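Local coordinates for cytoplasmic Protein STM1381 (Salmonella enterica subsp. enterica serovar Typhimurium, PDB 3SOZ) that is of unknown function but is probably related to the class I glutamine amidotransferases, at residues L103-V108 with G206-G211; D144-D149 with K184-E189; C158-T163 with S174-L179. All blocks are in the same frame, centred on the assembly; numbering follows the deposited sequence.

Contact 1. Residues L103-V108 with G206-G211; sequences LIADYV and GTYHKG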
loop_
_atom_site.group_PDB
_atom_site.type_symbol
_atom_site.label_atom_id
_atom_site.label_comp_id
_atom_site.label_asym_id
_atom_site.label_seq_id
_atom_site.Cartn_x
_atom_site.Cartn_y
_atom_site.Cartn_z
ATOM N N LEU A 103 -6.691 -14.282 -20.791
ATOM C CA LEU A 103 -7.635 -14.123 -21.882
ATOM C C LEU A 103 -7.406 -12.883 -22.720
ATOM O O LEU A 103 -7.434 -12.966 -23.944
ATOM C CB LEU A 103 -9.090 -14.169 -21.403
ATOM C CG LEU A 103 -9.629 -15.600 -21.339
ATOM C CD1 LEU A 103 -10.714 -15.826 -20.243
ATOM C CD2 LEU A 103 -10.095 -16.039 -22.745
ATOM N N ILE A 104 -7.184 -11.741 -22.076
ATOM C CA ILE A 104 -6.986 -10.500 -22.818
ATOM C C ILE A 104 -5.627 -10.541 -23.521
ATOM O O ILE A 104 -5.498 -10.127 -24.682
ATOM C CB ILE A 104 -7.203 -9.262 -21.926
ATOM C CG1 ILE A 104 -8.700 -9.112 -21.629
ATOM C CG2 ILE A 104 -6.715 -7.982 -22.607
ATOM C CD1 ILE A 104 -9.019 -8.543 -20.290
ATOM N N ALA A 105 -4.636 -11.091 -22.839
ATOM C CA ALA A 105 -3.319 -11.242 -23.409
ATOM C C ALA A 105 -3.362 -12.073 -24.697
ATOM O O ALA A 105 -2.844 -11.637 -25.756
ATOM C CB ALA A 105 -2.375 -11.889 -22.397
ATOM N N ASP A 106 -3.949 -13.273 -24.584
ATOM C CA ASP A 106 -4.135 -14.182 -25.693
ATOM C C ASP A 106 -4.785 -13.413 -26.810
ATOM O O ASP A 106 -4.207 -13.328 -27.895
ATOM C CB ASP A 106 -4.971 -15.407 -25.279
ATOM C CG ASP A 106 -4.144 -16.446 -24.486
ATOM O OD1 ASP A 106 -2.953 -16.209 -24.156
ATOM O OD2 ASP A 106 -4.691 -17.522 -24.186
ATOM N N TYR A 107 -5.942 -12.804 -26.535
ATOM C CA TYR A 107 -6.671 -12.016 -27.526
ATOM C C TYR A 107 -5.789 -11.029 -28.280
ATOM O O TYR A 107 -5.830 -10.960 -29.505
ATOM C CB TYR A 107 -7.804 -11.268 -26.848
ATOM C CG TYR A 107 -8.384 -10.124 -27.649
ATOM C CD1 TYR A 107 -7.844 -8.854 -27.554
ATOM C CD2 TYR A 107 -9.490 -10.307 -28.470
ATOM C CE1 TYR A 107 -8.353 -7.789 -28.278
ATOM C CE2 TYR A 107 -10.024 -9.246 -29.208
ATOM C CZ TYR A 107 -9.441 -7.979 -29.100
ATOM O OH TYR A 107 -9.937 -6.892 -29.791
ATOM N N VAL A 108 -5.004 -10.254 -27.541
ATOM C CA VAL A 108 -4.158 -9.237 -28.140
ATOM C C VAL A 108 -3.088 -9.854 -29.046
ATOM O O VAL A 108 -2.946 -9.437 -30.193
ATOM C CB VAL A 108 -3.521 -8.310 -27.064
ATOM C CG1 VAL A 108 -2.435 -7.413 -27.670
ATOM C CG2 VAL A 108 -4.579 -7.486 -26.405
ATOM N N GLY A 206 2.472 0.700 -28.897
ATOM C CA GLY A 206 3.308 -0.500 -28.905
ATOM C C GLY A 206 2.590 -1.626 -29.599
ATOM O O GLY A 206 1.509 -1.414 -30.144
ATOM N N THR A 207 3.180 -2.815 -29.563
ATOM C CA THR A 207 2.604 -3.990 -30.232
ATOM C C THR A 207 2.842 -5.207 -29.334
ATOM O O THR A 207 3.890 -5.285 -28.658
ATOM C CB THR A 207 3.278 -4.306 -31.643
ATOM O OG1 THR A 207 4.676 -4.631 -31.453
ATOM C CG2 THR A 207 3.099 -3.144 -32.645
ATOM N N TYR A 208 1.903 -6.156 -29.356
ATOM C CA TYR A 208 2.090 -7.390 -28.623
ATOM C C TYR A 208 1.812 -8.616 -29.533
ATOM O O TYR A 208 0.645 -8.991 -29.798
ATOM C CB TYR A 208 1.288 -7.376 -27.302
ATOM C CG TYR A 208 1.479 -8.613 -26.443
ATOM C CD1 TYR A 208 2.717 -8.904 -25.837
ATOM C CD2 TYR A 208 0.416 -9.483 -26.218
ATOM C CE1 TYR A 208 2.880 -10.054 -25.040
ATOM C CE2 TYR A 208 0.569 -10.622 -25.434
ATOM C CZ TYR A 208 1.794 -10.903 -24.852
ATOM O OH TYR A 208 1.892 -12.055 -24.076
ATOM N N HIS A 209 2.908 -9.217 -30.009
ATOM C CA HIS A 209 2.880 -10.124 -31.164
ATOM C C HIS A 209 2.020 -9.519 -32.268
ATOM O O HIS A 209 2.355 -8.454 -32.768
ATOM C CB HIS A 209 2.444 -11.533 -30.763
ATOM C CG HIS A 209 3.280 -12.124 -29.670
ATOM N ND1 HIS A 209 4.656 -12.205 -29.748
ATOM C CD2 HIS A 209 2.939 -12.655 -28.470
ATOM C CE1 HIS A 209 5.127 -12.761 -28.643
ATOM N NE2 HIS A 209 4.106 -13.049 -27.852
ATOM N N LYS A 210 0.903 -10.147 -32.619
ATOM C CA LYS A 210 0.105 -9.663 -33.765
ATOM C C LYS A 210 -0.758 -8.450 -33.450
ATOM O O LYS A 210 -1.422 -7.919 -34.351
ATOM C CB LYS A 210 -0.770 -10.767 -34.390
ATOM C CG LYS A 210 -0.011 -11.986 -34.925
ATOM C CD LYS A 210 -0.929 -12.969 -35.684
ATOM C CE LYS A 210 -0.087 -13.874 -36.628
ATOM N NZ LYS A 210 -0.873 -14.878 -37.426
ATOM N N GLY A 211 -0.736 -8.008 -32.187
ATOM C CA GLY A 211 -1.658 -6.973 -31.708
ATOM C C GLY A 211 -1.094 -5.604 -31.396
ATOM O O GLY A 211 0.086 -5.465 -31.046
#
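V108 and Y208 make the main apolar contact. V108 CG1 lies 3.7 Å from Y208 CB, and the two side chains cross at about a right angle. The tyrosine ring turns its edge to the helix. V108 CG1 and A105 O both sit at that edge, in the ring plane, with A105 O 3.6 Å from Y208 CE2. A105 CB adds looser packing at 4.4 Å from Y208 CE2. Y208 reaches the helix because its CG stands anti to the backbone N (chi1 -177°). V140 covers A105, V108 and Y208 together, and the Y208 hydroxyl is hydrogen-bonded to E139.

Segment 206-211 is the tip of a beta hairpin. A type II' turn from Y208 to G211 joins strand 200-208 to strand 211-216. Its bonds run both ways, with G211 N 2.9 Å from Y208 O. Helix 100-109 is the last helix of the crossover between the parallel strands 73-77 and 113-117. The hairpin turn packs against the C-terminal part of this helix, which lies against the parallel strands.

The polar contacts are backbone ones. G211 CA gives a C-H...O contact to V108 O at 3.2 Å. Just beyond the helix segment, K210 and A109 share a backbone hydrogen bond.

Contact 2. Residues D144-D149 with K184-E189; sequences DMLDVD and KLIAKE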
loop_
_atom_site.group_PDB
_atom_site.type_symbol
_atom_site.label_atom_id
_atom_site.label_comp_id
_atom_site.label_asym_id
_atom_site.label_seq_id
_atom_site.Cartn_x
_atom_site.Cartn_y
_atom_site.Cartn_z
ATOM N N ASP A 144 6.644 0.256 -18.841
ATOM C CA ASP A 144 6.994 -0.313 -17.547
ATOM C C ASP A 144 6.333 0.498 -16.450
ATOM O O ASP A 144 6.220 1.715 -16.565
ATOM C CB ASP A 144 8.512 -0.361 -17.314
ATOM C CG ASP A 144 9.192 -1.559 -18.011
ATOM O OD1 ASP A 144 8.607 -2.685 -18.056
ATOM O OD2 ASP A 144 10.319 -1.363 -18.533
HETATM N N MSE A 145 5.902 -0.194 -15.397
HETATM C CA MSE A 145 5.205 0.397 -14.252
HETATM C C MSE A 145 6.070 0.462 -13.015
HETATM O O MSE A 145 7.015 -0.301 -12.858
HETATM C CB MSE A 145 3.929 -0.394 -13.955
HETATM C CG MSE A 145 2.762 0.016 -14.827
HETATM SE SE MSE A 145 1.436 -1.380 -14.930
HETATM C CE MSE A 145 2.299 -2.705 -16.050
ATOM N N LEU A 146 5.729 1.389 -12.133
ATOM C CA LEU A 146 6.434 1.566 -10.871
ATOM C C LEU A 146 5.984 0.542 -9.812
ATOM O O LEU A 146 4.859 0.036 -9.840
ATOM C CB LEU A 146 6.169 2.981 -10.363
ATOM C CG LEU A 146 7.188 4.095 -10.655
ATOM C CD1 LEU A 146 8.130 3.825 -11.844
ATOM C CD2 LEU A 146 6.508 5.440 -10.799
ATOM N N ASP A 147 6.885 0.224 -8.900
ATOM C CA ASP A 147 6.574 -0.533 -7.713
ATOM C C ASP A 147 5.698 0.269 -6.730
ATOM O O ASP A 147 4.891 -0.301 -6.011
ATOM C CB ASP A 147 7.870 -0.885 -6.990
ATOM C CG ASP A 147 8.632 -2.045 -7.623
ATOM O OD1 ASP A 147 8.103 -2.718 -8.545
ATOM O OD2 ASP A 147 9.778 -2.309 -7.142
ATOM N N VAL A 148 5.876 1.572 -6.661
ATOM C CA VAL A 148 5.190 2.382 -5.675
ATOM C C VAL A 148 3.952 3.028 -6.321
ATOM O O VAL A 148 3.738 2.912 -7.534
ATOM C CB VAL A 148 6.094 3.506 -5.127
ATOM C CG1 VAL A 148 7.391 2.961 -4.598
ATOM C CG2 VAL A 148 6.341 4.617 -6.194
ATOM N N ASP A 149 3.130 3.662 -5.490
ATOM C CA ASP A 149 2.069 4.537 -5.932
ATOM C C ASP A 149 2.447 5.429 -7.128
ATOM O O ASP A 149 3.227 6.322 -7.037
ATOM C CB ASP A 149 1.548 5.382 -4.752
ATOM C CG ASP A 149 0.314 6.184 -5.104
ATOM O OD1 ASP A 149 0.194 6.668 -6.240
ATOM O OD2 ASP A 149 -0.544 6.357 -4.236
ATOM N N LYS A 184 2.502 7.715 -13.706
ATOM C CA LYS A 184 3.852 7.903 -14.141
ATOM C C LYS A 184 4.285 6.563 -14.643
ATOM O O LYS A 184 4.211 5.588 -13.893
ATOM C CB LYS A 184 4.733 8.305 -12.976
ATOM C CG LYS A 184 6.184 8.466 -13.340
ATOM C CD LYS A 184 6.997 8.987 -12.172
ATOM C CE LYS A 184 8.488 9.081 -12.562
ATOM N NZ LYS A 184 9.229 9.916 -11.571
ATOM N N LEU A 185 4.730 6.558 -15.911
ATOM C CA LEU A 185 5.225 5.404 -16.636
ATOM C C LEU A 185 6.562 5.688 -17.335
ATOM O O LEU A 185 7.065 6.820 -17.395
ATOM C CB LEU A 185 4.206 4.970 -17.683
ATOM C CG LEU A 185 2.827 4.694 -17.090
ATOM C CD1 LEU A 185 1.769 4.820 -18.113
ATOM C CD2 LEU A 185 2.814 3.342 -16.501
ATOM N N ILE A 186 7.144 4.616 -17.851
ATOM C CA ILE A 186 8.418 4.652 -18.545
ATOM C C ILE A 186 8.188 3.934 -19.875
ATOM O O ILE A 186 7.642 2.826 -19.884
ATOM C CB ILE A 186 9.473 3.867 -17.736
ATOM C CG1 ILE A 186 9.809 4.604 -16.443
ATOM C CG2 ILE A 186 10.725 3.561 -18.608
ATOM C CD1 ILE A 186 10.592 3.751 -15.392
ATOM N N ALA A 187 8.577 4.538 -20.995
ATOM C CA ALA A 187 8.428 3.817 -22.286
ATOM C C ALA A 187 9.361 2.586 -22.389
ATOM O O ALA A 187 10.517 2.625 -21.980
ATOM C CB ALA A 187 8.587 4.751 -23.453
ATOM N N LYS A 188 8.835 1.468 -22.859
ATOM C CA LYS A 188 9.685 0.301 -23.164
ATOM C C LYS A 188 10.492 0.535 -24.481
ATOM O O LYS A 188 10.170 1.444 -25.261
ATOM C CB LYS A 188 8.817 -0.963 -23.276
ATOM C CG LYS A 188 8.371 -1.592 -21.974
ATOM C CD LYS A 188 7.205 -2.603 -22.193
ATOM C CE LYS A 188 7.194 -3.763 -21.148
ATOM N NZ LYS A 188 5.922 -4.571 -21.103
ATOM N N GLU A 189 11.518 -0.275 -24.750
ATOM C CA GLU A 189 12.307 -0.104 -25.993
ATOM C C GLU A 189 11.537 -0.071 -27.331
ATOM O O GLU A 189 11.551 0.941 -28.045
ATOM C CB GLU A 189 13.505 -1.048 -26.038
ATOM C CG GLU A 189 14.712 -0.453 -25.292
ATOM C CD GLU A 189 16.038 -1.221 -25.537
ATOM O OE1 GLU A 189 16.015 -2.479 -25.721
ATOM O OE2 GLU A 189 17.108 -0.551 -25.535
#
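The carboxylate of D144 has the aliphatic chain of K188 across one face. K188 CG is anti to its carbonyl carbon (chi1 -78°) and the chain then runs extended, which lays it over that face. K188 CG lies 4.0 Å from D144 CG, and the two side chains cross at about a right angle. K188 CE comes to 3.6 Å from D144 OD1. The charged ends stay further apart: D144 OD1 and K188 NZ are 4.5 Å from each other, too far for a salt bridge. K188 NZ is hydrogen-bonded to L141 O instead. The opposite charges may still attract weakly.

The peptide groups of D144 and I186 are the other flat groups. D144 N donates to I186 O at 2.9 Å, lying in the carbonyl plane. The return bond from I186 N to D144 O is weak, at 3.3 Å. The two residues form an antiparallel hydrogen-bonded pair. This is a short bridge that adds strand 143-144 to the long strand 175-187 of the mixed sheet. The D144 and I186 side chains stand on the same face of the sheet.

M145, a selenomethionine, and L185 lie side by side and point the same way. M145 CG touches L185 CD2 at 3.7 Å. F123 and Y132 also pack on M145. L146 points toward the strand and meets K184 obliquely. Its CD2 lies against the CB, CG and CD of the extended lysine, closest to K184 CD at 3.8 Å. The other branch, L146 CD1, comes near I186 CD1 at 4.3 Å. Further along, V148 and D149 pack on the second subunit, and D147 on the third.

Contact 3. Residues C158-T163 with S174-L179; sequences CKAVNT and SEWPPL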
loop_
_atom_site.group_PDB
_atom_site.type_symbol
_atom_site.label_atom_id
_atom_site.label_comp_id
_atom_site.label_asym_id
_atom_site.label_seq_id
_atom_site.Cartn_x
_atom_site.Cartn_y
_atom_site.Cartn_z
ATOM N N CYS A 158 -1.368 20.721 -15.982
ATOM C CA CYS A 158 -0.190 20.804 -16.770
ATOM C C CYS A 158 -0.585 20.452 -18.171
ATOM O O CYS A 158 -1.421 19.569 -18.364
ATOM C CB CYS A 158 0.819 19.824 -16.210
ATOM S SG CYS A 158 2.275 19.589 -17.184
ATOM N N LYS A 159 -0.036 21.193 -19.143
ATOM C CA LYS A 159 -0.282 20.933 -20.575
ATOM C C LYS A 159 0.722 19.955 -21.163
ATOM O O LYS A 159 1.945 20.104 -21.011
ATOM C CB LYS A 159 -0.281 22.212 -21.395
ATOM C CG LYS A 159 -1.338 23.222 -20.958
ATOM C CD LYS A 159 -1.657 24.280 -22.043
ATOM C CE LYS A 159 -2.202 25.553 -21.417
ATOM N NZ LYS A 159 -1.505 26.750 -21.999
ATOM N N ALA A 160 0.177 18.948 -21.839
ATOM C CA ALA A 160 0.971 17.937 -22.498
ATOM C C ALA A 160 1.487 18.520 -23.789
ATOM O O ALA A 160 0.802 19.340 -24.439
ATOM C CB ALA A 160 0.125 16.747 -22.795
ATOM N N VAL A 161 2.691 18.115 -24.167
ATOM C CA VAL A 161 3.189 18.413 -25.506
ATOM C C VAL A 161 3.409 17.148 -26.339
ATOM O O VAL A 161 4.038 16.195 -25.877
ATOM C CB VAL A 161 4.480 19.294 -25.490
ATOM C CG1 VAL A 161 4.202 20.676 -24.868
ATOM C CG2 VAL A 161 5.660 18.564 -24.780
ATOM N N ASN A 162 2.857 17.159 -27.556
ATOM C CA ASN A 162 3.212 16.236 -28.648
ATOM C C ASN A 162 4.717 16.028 -28.881
ATOM O O ASN A 162 5.564 16.814 -28.499
ATOM C CB ASN A 162 2.584 16.710 -29.946
ATOM C CG ASN A 162 1.094 16.536 -29.973
ATOM O OD1 ASN A 162 0.543 15.747 -29.224
ATOM N ND2 ASN A 162 0.423 17.278 -30.850
ATOM N N THR A 163 5.034 14.932 -29.517
ATOM C CA THR A 163 6.392 14.493 -29.617
ATOM C C THR A 163 6.763 14.725 -31.081
ATOM O O THR A 163 5.889 15.048 -31.884
ATOM C CB THR A 163 6.434 13.010 -29.135
ATOM O OG1 THR A 163 7.518 12.820 -28.235
ATOM C CG2 THR A 163 6.511 12.007 -30.257
ATOM N N SER A 174 -1.807 20.764 -31.637
ATOM C CA SER A 174 -0.422 20.856 -31.128
ATOM C C SER A 174 -0.347 21.184 -29.643
ATOM O O SER A 174 0.589 20.750 -28.948
ATOM C CB SER A 174 0.422 21.866 -31.933
ATOM O OG SER A 174 -0.002 23.202 -31.704
ATOM N N GLU A 175 -1.330 21.967 -29.190
ATOM C CA GLU A 175 -1.471 22.361 -27.790
ATOM C C GLU A 175 -2.592 21.567 -27.080
ATOM O O GLU A 175 -3.734 21.438 -27.581
ATOM C CB GLU A 175 -1.676 23.884 -27.703
ATOM C CG GLU A 175 -2.559 24.397 -26.527
ATOM C CD GLU A 175 -2.148 25.786 -26.000
ATOM O OE1 GLU A 175 -0.914 26.080 -25.948
ATOM O OE2 GLU A 175 -3.069 26.560 -25.616
ATOM N N TRP A 176 -2.238 21.014 -25.923
ATOM C CA TRP A 176 -3.149 20.189 -25.116
ATOM C C TRP A 176 -3.878 20.991 -24.035
ATOM O O TRP A 176 -3.334 21.972 -23.504
ATOM C CB TRP A 176 -2.347 19.102 -24.427
ATOM C CG TRP A 176 -2.017 17.911 -25.283
ATOM C CD1 TRP A 176 -0.944 17.767 -26.126
ATOM C CD2 TRP A 176 -2.729 16.667 -25.327
ATOM N NE1 TRP A 176 -0.953 16.516 -26.700
ATOM C CE2 TRP A 176 -2.039 15.820 -26.231
ATOM C CE3 TRP A 176 -3.883 16.175 -24.682
ATOM C CZ2 TRP A 176 -2.473 14.506 -26.511
ATOM C CZ3 TRP A 176 -4.322 14.873 -24.981
ATOM C CH2 TRP A 176 -3.615 14.058 -25.879
ATOM N N PRO A 177 -5.111 20.576 -23.684
ATOM C CA PRO A 177 -5.724 21.216 -22.504
ATOM C C PRO A 177 -5.053 20.665 -21.237
ATOM O O PRO A 177 -4.405 19.597 -21.295
ATOM C CB PRO A 177 -7.187 20.802 -22.581
ATOM C CG PRO A 177 -7.266 19.778 -23.739
ATOM C CD PRO A 177 -5.908 19.440 -24.184
ATOM N N PRO A 178 -5.154 21.393 -20.104
ATOM C CA PRO A 178 -4.442 20.872 -18.936
ATOM C C PRO A 178 -5.134 19.625 -18.344
ATOM O O PRO A 178 -6.352 19.519 -18.360
ATOM C CB PRO A 178 -4.495 22.043 -17.955
ATOM C CG PRO A 178 -5.767 22.738 -18.319
ATOM C CD PRO A 178 -5.864 22.655 -19.796
ATOM N N LEU A 179 -4.345 18.687 -17.842
ATOM C CA LEU A 179 -4.882 17.547 -17.100
ATOM C C LEU A 179 -4.428 17.733 -15.653
ATOM O O LEU A 179 -3.384 18.349 -15.438
ATOM C CB LEU A 179 -4.360 16.233 -17.695
ATOM C CG LEU A 179 -4.778 15.928 -19.143
ATOM C CD1 LEU A 179 -3.855 14.915 -19.728
ATOM C CD2 LEU A 179 -6.196 15.441 -19.284
#
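A160 and W176 form the tight part of this contact. A160 CB sits over one face of the indole, 3.6 Å from the centroid of the five-membered ring and 18° off its normal, as a CH-pi contact. W176 CG is anti to its carbonyl carbon, beside the backbone N (chi1 -80°), which turns the indole toward A160 and N162. W176 NE1 donates to N162 OD1 at 3.0 Å. This donor stands above the amide's carbonyl plane, 53° out of it. The bond satisfies the indole N-H of a buried residue. F173, W232 and F238 also meet the W176 ring, and F229 packs on it.

The other side is looser and more exposed. K159 carries its chain past the W176 carbonyl to E175, but the salt bridge is long: K159 NZ to E175 OE2 is 3.9 Å. S174 only brings its CA to 3.7 Å from N162 ND2.

At the far end C158 and L179 form an antiparallel hydrogen-bonded pair. C158 N bonds to L179 O at 3.2 Å, and L179 N to C158 O at 3.1 Å. P177 and P178 have no N-H to give. The whole is an antiparallel pair of strands, 157-162 and 175-187, joined by a long loop and backed by an aromatic cluster.

All three contacts reach the same mixed sheet. Contact 1 is the buried one. It packs a helix on a hairpin end through apolar side chains and helix carbonyl oxygens, without hydrogen bonds between the segments. Contacts 2 and 3 are partly buried strand pairings. They share strand 175-187, which has strand 143-144 paired near its end in contact 2 and strand 157-162 near its start in contact 3. Their centres are about 20 Å apart. Contact 3 has an aromatic core on one side and exposed charges on the other. Contact 2 combines a backbone bridge with aliphatic packing, and its loop also meets other subunits. Contacts 1 and 3 lie about 29 Å apart, centre to centre.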